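Local coordinates for trwC protein (Escherichia coli, PDB 1OMH) that recognises and processes the origin-of-transfer DNA in bacterial conjugation, as the N-terminal relaxase domain of a longer protein, probably cutting one strand, at residues B[7-19]-B[49-61]. Numbering follows the deposited sequence.
Sequences LTRQDIGRAASYY and EVDSKRFRELLAG. With SO4 (sulfate ion), chain E.
With CG of Y19 anti to the backbone N (chi1 -174°), its ring reaches the start of helix 52-60. The R56 chain is extended from CG to NE, which lays its guanidinium over A16. The Y19 ring lies on S52: CB of S52 is 4.0 Å from the ring centroid, 11° off the normal, a CH-pi contact over the face. The V50 carbonyl O meets the edge of the same ring, in its plane, 2.9 Å from Y19 CE2. Y19 OH may also give V50 O a weak hydrogen bond of 3.2 Å, though another acceptor competes for its proton. A water links the two sides here: it accepts from S52 N and lies 3.0 Å from Y19 OH. One turn on, the R56 guanidinium lies with one face against A16, whose CB is 3.3 Å from R56 CZ. A second water accepts from its NH1 and bridges R56 to G13 O. On the side facing the sheet, F55 turns its ring edge to A15 O. L59 fills the next turn, with its CB 4.0 Å from I12 CD1 and its CD1 4.1 Å from A15 CB. D51 caps helix 52-60 by accepting from R54 N, and G61 closes it in a Schellman motif. Helices 12-17 and 52-60 run roughly antiparallel, at 150°, their axes 10.3 Å apart at closest approach. Both pack on the central antiparallel sheet of the relaxase domain: I12 rests on strand 81-89, F55 and L59 on strand 158-167. Y18 stacks on H163, and its backbone O is hydrogen-bonded to H150 NE2; these histidines bind zinc or copper in other structures, but no metal is bound here. Y19 and V50 border strand 34-37.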
# COMPACT_ATOMS: atom_id res chain seq x y z
N LEU B 7 -0.57 3.91 -11.67
CA LEU B 7 0.76 3.75 -12.26
C LEU B 7 0.78 3.81 -13.79
O LEU B 7 0.01 3.12 -14.45
CB LEU B 7 1.36 2.41 -11.83
CG LEU B 7 2.12 2.23 -10.50
CD1 LEU B 7 1.89 3.39 -9.55
CD2 LEU B 7 1.69 0.91 -9.89
N THR B 8 1.69 4.61 -14.34
CA THR B 8 1.82 4.72 -15.79
C THR B 8 3.23 4.31 -16.24
O THR B 8 4.06 3.90 -15.42
CB THR B 8 1.50 6.14 -16.29
OG1 THR B 8 2.45 7.07 -15.78
CG2 THR B 8 0.09 6.55 -15.84
N ARG B 9 3.49 4.41 -17.54
CA ARG B 9 4.79 4.03 -18.10
C ARG B 9 5.97 4.58 -17.31
O ARG B 9 6.87 3.83 -16.93
CB ARG B 9 4.92 4.52 -19.54
CG ARG B 9 6.07 3.86 -20.29
CD ARG B 9 5.60 2.57 -20.93
NE ARG B 9 6.43 1.42 -20.62
CZ ARG B 9 6.18 0.19 -21.04
NH1 ARG B 9 5.12 -0.05 -21.80
NH2 ARG B 9 6.99 -0.80 -20.71
N GLN B 10 5.97 5.89 -17.08
CA GLN B 10 7.04 6.55 -16.34
C GLN B 10 7.28 5.99 -14.94
O GLN B 10 8.32 6.25 -14.34
CB GLN B 10 6.73 8.05 -16.23
CG GLN B 10 5.56 8.36 -15.31
CD GLN B 10 5.29 9.85 -15.18
OE1 GLN B 10 4.89 10.51 -16.15
N ASP B 11 6.33 5.22 -14.41
CA ASP B 11 6.48 4.65 -13.07
C ASP B 11 6.85 3.17 -13.10
O ASP B 11 6.93 2.53 -12.05
CB ASP B 11 5.17 4.78 -12.26
CG ASP B 11 4.60 6.18 -12.28
OD1 ASP B 11 5.36 7.15 -12.04
OD2 ASP B 11 3.38 6.32 -12.50
N ILE B 12 7.09 2.62 -14.28
CA ILE B 12 7.40 1.21 -14.36
C ILE B 12 8.67 0.85 -13.59
O ILE B 12 8.79 -0.26 -13.07
CB ILE B 12 7.50 0.75 -15.84
CG1 ILE B 12 7.35 -0.77 -15.91
CG2 ILE B 12 8.81 1.21 -16.45
CD1 ILE B 12 6.89 -1.28 -17.27
N GLY B 13 9.61 1.78 -13.51
CA GLY B 13 10.83 1.53 -12.77
C GLY B 13 10.53 1.52 -11.28
O GLY B 13 10.99 0.64 -10.54
N ARG B 14 9.75 2.50 -10.84
CA ARG B 14 9.37 2.62 -9.44
C ARG B 14 8.62 1.37 -9.00
O ARG B 14 8.95 0.75 -7.98
CB ARG B 14 8.48 3.86 -9.25
CG ARG B 14 7.96 4.07 -7.83
CD ARG B 14 6.89 5.16 -7.76
NE ARG B 14 7.40 6.49 -8.09
CZ ARG B 14 8.25 7.18 -7.33
NH1 ARG B 14 8.69 6.67 -6.18
NH2 ARG B 14 8.66 8.38 -7.71
N ALA B 15 7.62 0.98 -9.77
CA ALA B 15 6.82 -0.21 -9.46
C ALA B 15 7.68 -1.46 -9.37
O ALA B 15 7.46 -2.32 -8.52
CB ALA B 15 5.74 -0.40 -10.51
N ALA B 16 8.67 -1.56 -10.26
CA ALA B 16 9.56 -2.72 -10.28
C ALA B 16 10.50 -2.74 -9.07
O ALA B 16 10.91 -3.81 -8.63
CB ALA B 16 10.36 -2.74 -11.58
N SER B 17 10.83 -1.56 -8.55
CA SER B 17 11.74 -1.46 -7.41
C SER B 17 11.14 -1.98 -6.10
O SER B 17 11.87 -2.25 -5.15
CB SER B 17 12.17 -0.00 -7.21
OG SER B 17 11.10 0.77 -6.67
N TYR B 18 9.82 -2.09 -6.05
CA TYR B 18 9.15 -2.57 -4.84
C TYR B 18 9.59 -3.99 -4.49
O TYR B 18 9.53 -4.40 -3.34
CB TYR B 18 7.63 -2.52 -5.04
CG TYR B 18 7.09 -1.11 -5.12
CD1 TYR B 18 5.91 -0.84 -5.82
CD2 TYR B 18 7.75 -0.05 -4.50
CE1 TYR B 18 5.40 0.46 -5.91
CE2 TYR B 18 7.25 1.25 -4.58
CZ TYR B 18 6.08 1.50 -5.28
OH TYR B 18 5.59 2.78 -5.36
N TYR B 19 10.05 -4.73 -5.49
CA TYR B 19 10.50 -6.10 -5.28
C TYR B 19 11.79 -6.13 -4.47
O TYR B 19 12.40 -5.08 -4.23
CB TYR B 19 10.70 -6.81 -6.62
CG TYR B 19 11.02 -8.28 -6.49
CD1 TYR B 19 12.29 -8.71 -6.08
CD2 TYR B 19 10.04 -9.25 -6.72
CE1 TYR B 19 12.57 -10.06 -5.91
CE2 TYR B 19 10.32 -10.60 -6.55
CZ TYR B 19 11.58 -11.00 -6.15
OH TYR B 19 11.85 -12.34 -5.98
N GLU B 49 5.72 -16.75 -4.02
CA GLU B 49 6.63 -15.63 -4.26
C GLU B 49 6.50 -15.07 -5.67
O GLU B 49 6.23 -15.79 -6.63
CB GLU B 49 8.08 -16.05 -4.00
CG GLU B 49 9.08 -14.90 -4.15
CD GLU B 49 10.52 -15.31 -3.88
OE1 GLU B 49 11.07 -16.12 -4.65
OE2 GLU B 49 11.09 -14.82 -2.88
N VAL B 50 6.70 -13.76 -5.79
CA VAL B 50 6.62 -13.09 -7.07
C VAL B 50 7.91 -13.25 -7.87
O VAL B 50 9.00 -13.12 -7.32
CB VAL B 50 6.34 -11.58 -6.89
CG1 VAL B 50 6.46 -10.86 -8.23
CG2 VAL B 50 4.96 -11.37 -6.30
N ASP B 51 7.78 -13.55 -9.15
CA ASP B 51 8.95 -13.67 -10.01
C ASP B 51 9.09 -12.30 -10.64
O ASP B 51 8.23 -11.87 -11.41
CB ASP B 51 8.73 -14.71 -11.11
CG ASP B 51 9.88 -14.74 -12.10
OD1 ASP B 51 10.98 -15.18 -11.72
OD2 ASP B 51 9.67 -14.32 -13.26
N SER B 52 10.16 -11.60 -10.30
CA SER B 52 10.39 -10.25 -10.80
C SER B 52 10.34 -10.14 -12.32
O SER B 52 9.89 -9.13 -12.85
CB SER B 52 11.75 -9.73 -10.31
OG SER B 52 12.81 -10.50 -10.85
N LYS B 53 10.79 -11.18 -13.02
CA LYS B 53 10.78 -11.13 -14.47
C LYS B 53 9.35 -11.13 -15.00
O LYS B 53 9.00 -10.30 -15.83
CB LYS B 53 11.56 -12.31 -15.07
CG LYS B 53 11.84 -12.12 -16.56
CD LYS B 53 12.55 -13.32 -17.18
CE LYS B 53 12.79 -13.08 -18.67
NZ LYS B 53 13.43 -14.25 -19.34
N ARG B 54 8.54 -12.07 -14.53
CA ARG B 54 7.16 -12.14 -14.98
C ARG B 54 6.46 -10.84 -14.59
O ARG B 54 5.65 -10.30 -15.35
CB ARG B 54 6.45 -13.35 -14.36
CG ARG B 54 5.12 -13.71 -15.02
CD ARG B 54 5.32 -14.16 -16.47
NE ARG B 54 4.05 -14.34 -17.18
CZ ARG B 54 3.19 -15.32 -16.95
NH1 ARG B 54 3.44 -16.23 -16.02
NH2 ARG B 54 2.07 -15.40 -17.65
N PHE B 55 6.79 -10.32 -13.41
CA PHE B 55 6.18 -9.09 -12.92
C PHE B 55 6.44 -7.90 -13.83
O PHE B 55 5.52 -7.15 -14.14
CB PHE B 55 6.67 -8.78 -11.51
CG PHE B 55 6.00 -7.60 -10.87
CD1 PHE B 55 6.73 -6.46 -10.52
CD2 PHE B 55 4.63 -7.61 -10.61
CE1 PHE B 55 6.10 -5.36 -9.92
CE2 PHE B 55 4.00 -6.52 -10.01
CZ PHE B 55 4.74 -5.40 -9.67
N ARG B 56 7.69 -7.71 -14.26
CA ARG B 56 8.02 -6.58 -15.14
C ARG B 56 7.27 -6.64 -16.47
O ARG B 56 6.79 -5.62 -16.97
CB ARG B 56 9.53 -6.51 -15.41
CG ARG B 56 10.34 -5.71 -14.39
CD ARG B 56 11.83 -5.71 -14.72
NE ARG B 56 12.64 -4.99 -13.73
CZ ARG B 56 12.71 -3.66 -13.64
NH1 ARG B 56 13.47 -3.10 -12.71
NH2 ARG B 56 12.03 -2.89 -14.48
N GLU B 57 7.17 -7.82 -17.06
CA GLU B 57 6.47 -7.92 -18.33
C GLU B 57 4.98 -7.66 -18.15
O GLU B 57 4.38 -6.92 -18.93
CB GLU B 57 6.70 -9.29 -18.98
CG GLU B 57 6.37 -10.47 -18.12
CD GLU B 57 6.45 -11.77 -18.90
OE1 GLU B 57 5.39 -12.28 -19.33
OE2 GLU B 57 7.59 -12.27 -19.09
N LEU B 58 4.39 -8.25 -17.11
CA LEU B 58 2.98 -8.03 -16.84
C LEU B 58 2.73 -6.54 -16.72
O LEU B 58 1.73 -6.03 -17.23
CB LEU B 58 2.56 -8.75 -15.56
CG LEU B 58 2.44 -10.26 -15.69
CD1 LEU B 58 2.09 -10.85 -14.35
CD2 LEU B 58 1.38 -10.62 -16.73
N LEU B 59 3.64 -5.82 -16.07
CA LEU B 59 3.49 -4.38 -15.94
C LEU B 59 3.47 -3.79 -17.35
O LEU B 59 2.77 -2.82 -17.62
CB LEU B 59 4.67 -3.79 -15.16
CG LEU B 59 4.70 -3.98 -13.64
CD1 LEU B 59 6.07 -3.60 -13.10
CD2 LEU B 59 3.62 -3.12 -12.98
N ALA B 60 4.24 -4.40 -18.25
CA ALA B 60 4.32 -3.95 -19.63
C ALA B 60 3.13 -4.43 -20.46
O ALA B 60 2.99 -4.07 -21.63
CB ALA B 60 5.63 -4.44 -20.26
N GLY B 61 2.27 -5.25 -19.85
CA GLY B 61 1.10 -5.76 -20.54
C GLY B 61 1.32 -7.03 -21.33
O GLY B 61 0.65 -7.25 -22.34
S SO4 E . 10.62 9.22 -5.05
O1 SO4 E . 11.80 9.41 -4.18
O2 SO4 E . 9.71 10.38 -4.94
O3 SO4 E . 9.90 8.00 -4.63
O4 SO4 E . 11.08 9.07 -6.45
O HOH W 1 13.56 -0.79 -11.07
O HOH W 2 12.39 -12.98 -8.85